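Local coordinates for excinuclease ABC, subunit A. (Deinococcus radiodurans, PDB 2VF7), which binds DNA, ADP and zinc as a UvrA-family ABC ATPase and probably takes part in recognising DNA damage for excision repair, at residues G411-D416 with G830-P835. The protein carries 1 engineered substitution. Sequence-based numbering, arbitrary orientation.
Sequences GLHPAD and GSVTAP
His-413 and Ala-415 meet Val-832 and Thr-833 in a small van der Waals contact between the two nucleotide-binding halves of the chain. Segment 411-416 is part of the D-loop, which follows the Walker B strand 402-406 of one ABC-type sheet. It lies on the Walker A side of the other half, where Gly-411 O hydrogen-bonds with Ser-532 OG. The 830-835 segment turns into helix 834-840 at the end of that half. No hydrogen bond crosses between the two segments.

His-413 CG lies anti to the backbone N (chi1 -163°), which places the CE1-NE2 edge against Thr-833. Its NE2 is 3.5 Å from Thr-833 CA, which lies at the ring edge and in its plane. Thr-833 CG2 is also at this edge, but its spacing to CE1 is implausibly short and carries no weight. Val-832 CG1 approaches the ring obliquely, 3.9 Å from NE2. The same methyl packs on Ala-415 CB at 3.6 Å. Pro-414 CD lies 3.3 Å above one ring face, near the rim. Asp-416 N bonds to His-413 O at 2.9 Å and closes the turn His-413 to Asp-416. Ser-831 OG takes a weak capping bond from Ala-834 N and a hydrogen bond with Asp-804.

His-413 ND1 makes a weak hydrogen bond with Gly-530 O, at the start of the Walker A loop of the second ADP site. With an alanine in place of the ring, Gly-530 O would probably lose this weak partner and a gap would open beside Val-832 and Thr-833. The His-413 side chain is about 9 Å from a bound ADP and does not touch it. Its NE2 is buried among carbons with no polar partner in the model, so packing and the weak ND1 bond hold the ring.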
ATOM      1  N   GLY A 411      -9.408  30.907  -6.413  1.00 59.74           N
ATOM      2  CA  GLY A 411     -10.865  30.932  -6.427  1.00 58.68           C
ATOM      3  C   GLY A 411     -11.438  31.663  -5.238  1.00 58.35           C
ATOM      4  O   GLY A 411     -12.658  31.739  -5.075  1.00 58.83           O
ATOM      5  N   LEU A 412     -10.558  32.200  -4.402  1.00 57.66           N
ATOM      6  CA  LEU A 412     -10.976  32.969  -3.259  1.00 57.32           C
ATOM      7  C   LEU A 412     -11.084  34.436  -3.597  1.00 57.36           C
ATOM      8  O   LEU A 412     -10.180  35.011  -4.221  1.00 56.91           O
ATOM      9  CB  LEU A 412     -10.003  32.805  -2.079  1.00 57.27           C
ATOM     10  CG  LEU A 412     -10.456  32.099  -0.800  1.00 56.16           C
ATOM     11  CD1 LEU A 412      -9.727  32.687   0.356  1.00 55.02           C
ATOM     12  CD2 LEU A 412     -11.933  32.285  -0.592  1.00 58.52           C
ATOM     13  N   HIS A 413     -12.192  35.025  -3.149  1.00 57.33           N
ATOM     14  CA  HIS A 413     -12.412  36.461  -3.152  1.00 57.51           C
ATOM     15  C   HIS A 413     -11.559  37.150  -2.083  1.00 57.42           C
ATOM     16  O   HIS A 413     -11.386  36.582  -1.006  1.00 57.73           O
ATOM     17  CB  HIS A 413     -13.875  36.729  -2.829  1.00 57.68           C
ATOM     18  CG  HIS A 413     -14.324  38.111  -3.177  1.00 57.33           C
ATOM     19  ND1 HIS A 413     -14.798  38.442  -4.427  1.00 56.96           N
ATOM     20  CD2 HIS A 413     -14.351  39.250  -2.450  1.00 56.31           C
ATOM     21  CE1 HIS A 413     -15.114  39.723  -4.447  1.00 56.93           C
ATOM     22  NE2 HIS A 413     -14.846  40.236  -3.262  1.00 55.56           N
ATOM     23  N   PRO A 414     -11.051  38.380  -2.354  1.00 57.28           N
ATOM     24  CA  PRO A 414     -10.265  39.101  -1.343  1.00 57.24           C
ATOM     25  C   PRO A 414     -10.999  39.321  -0.023  1.00 57.26           C
ATOM     26  O   PRO A 414     -10.350  39.446   1.014  1.00 57.72           O
ATOM     27  CB  PRO A 414      -9.957  40.445  -2.007  1.00 57.10           C
ATOM     28  CG  PRO A 414     -10.106  40.212  -3.445  1.00 57.27           C
ATOM     29  CD  PRO A 414     -11.151  39.152  -3.605  1.00 57.47           C
ATOM     30  N   ALA A 415     -12.332  39.360  -0.062  1.00 57.35           N
ATOM     31  CA  ALA A 415     -13.150  39.495   1.149  1.00 57.48           C
ATOM     32  C   ALA A 415     -13.070  38.279   2.074  1.00 57.74           C
ATOM     33  O   ALA A 415     -13.484  38.361   3.227  1.00 58.11           O
ATOM     34  CB  ALA A 415     -14.592  39.775   0.790  1.00 57.12           C
ATOM     35  N   ASP A 416     -12.530  37.166   1.573  1.00 57.92           N
ATOM     36  CA  ASP A 416     -12.502  35.919   2.325  1.00 58.20           C
ATOM     37  C   ASP A 416     -11.121  35.405   2.745  1.00 58.21           C
ATOM     38  O   ASP A 416     -11.043  34.351   3.362  1.00 58.17           O
ATOM     39  CB  ASP A 416     -13.231  34.823   1.545  1.00 58.46           C
ATOM     40  CG  ASP A 416     -14.737  35.067   1.446  1.00 60.21           C
ATOM     41  OD1 ASP A 416     -15.297  35.813   2.280  1.00 59.54           O
ATOM     42  OD2 ASP A 416     -15.364  34.504   0.522  1.00 61.72           O
ATOM     43  N   GLY A 830     -23.985  47.927  -1.905  1.00 54.53           N
ATOM     44  CA  GLY A 830     -24.344  46.534  -1.699  1.00 54.34           C
ATOM     45  C   GLY A 830     -23.474  45.631  -2.535  1.00 54.43           C
ATOM     46  O   GLY A 830     -23.968  44.663  -3.104  1.00 55.09           O
ATOM     47  N   SER A 831     -22.184  45.966  -2.622  1.00 54.08           N
ATOM     48  CA  SER A 831     -21.179  45.150  -3.309  1.00 53.49           C
ATOM     49  C   SER A 831     -20.076  44.829  -2.322  1.00 53.53           C
ATOM     50  O   SER A 831     -19.637  45.700  -1.556  1.00 54.30           O
ATOM     51  CB  SER A 831     -20.589  45.904  -4.501  1.00 53.46           C
ATOM     52  OG  SER A 831     -19.787  45.062  -5.302  1.00 52.89           O
ATOM     53  N   VAL A 832     -19.643  43.579  -2.308  1.00 52.77           N
ATOM     54  CA  VAL A 832     -18.586  43.175  -1.402  1.00 52.20           C
ATOM     55  C   VAL A 832     -17.201  43.292  -2.077  1.00 51.93           C
ATOM     56  O   VAL A 832     -16.184  43.461  -1.391  1.00 52.20           O
ATOM     57  CB  VAL A 832     -18.901  41.772  -0.763  1.00 52.48           C
ATOM     58  CG1 VAL A 832     -17.697  40.870  -0.734  1.00 51.93           C
ATOM     59  CG2 VAL A 832     -19.488  41.943   0.664  1.00 52.80           C
ATOM     60  N   THR A 833     -17.170  43.236  -3.411  1.00 50.70           N
ATOM     61  CA  THR A 833     -15.939  43.465  -4.149  1.00 50.04           C
ATOM     62  C   THR A 833     -15.577  44.937  -4.343  1.00 49.74           C
ATOM     63  O   THR A 833     -14.408  45.247  -4.555  1.00 49.36           O
ATOM     64  CB  THR A 833     -15.919  42.769  -5.548  1.00 50.60           C
ATOM     65  OG1 THR A 833     -15.875  43.760  -6.582  1.00 50.87           O
ATOM     66  CG2 THR A 833     -17.096  41.825  -5.740  1.00 49.43           C
ATOM     67  N   ALA A 834     -16.569  45.834  -4.275  1.00 49.77           N
ATOM     68  CA  ALA A 834     -16.356  47.270  -4.517  1.00 49.47           C
ATOM     69  C   ALA A 834     -15.141  47.834  -3.797  1.00 49.77           C
ATOM     70  O   ALA A 834     -14.208  48.274  -4.467  1.00 49.46           O
ATOM     71  CB  ALA A 834     -17.599  48.084  -4.198  1.00 49.36           C
ATOM     72  N   PRO A 835     -15.126  47.802  -2.439  1.00 50.26           N
ATOM     73  CA  PRO A 835     -13.962  48.319  -1.708  1.00 50.62           C
ATOM     74  C   PRO A 835     -12.603  47.794  -2.200  1.00 50.59           C
ATOM     75  O   PRO A 835     -11.651  48.566  -2.277  1.00 50.97           O
ATOM     76  CB  PRO A 835     -14.221  47.876  -0.261  1.00 50.67           C
ATOM     77  CG  PRO A 835     -15.376  46.915  -0.327  1.00 50.94           C
ATOM     78  CD  PRO A 835     -16.160  47.312  -1.507  1.00 50.07           C
TER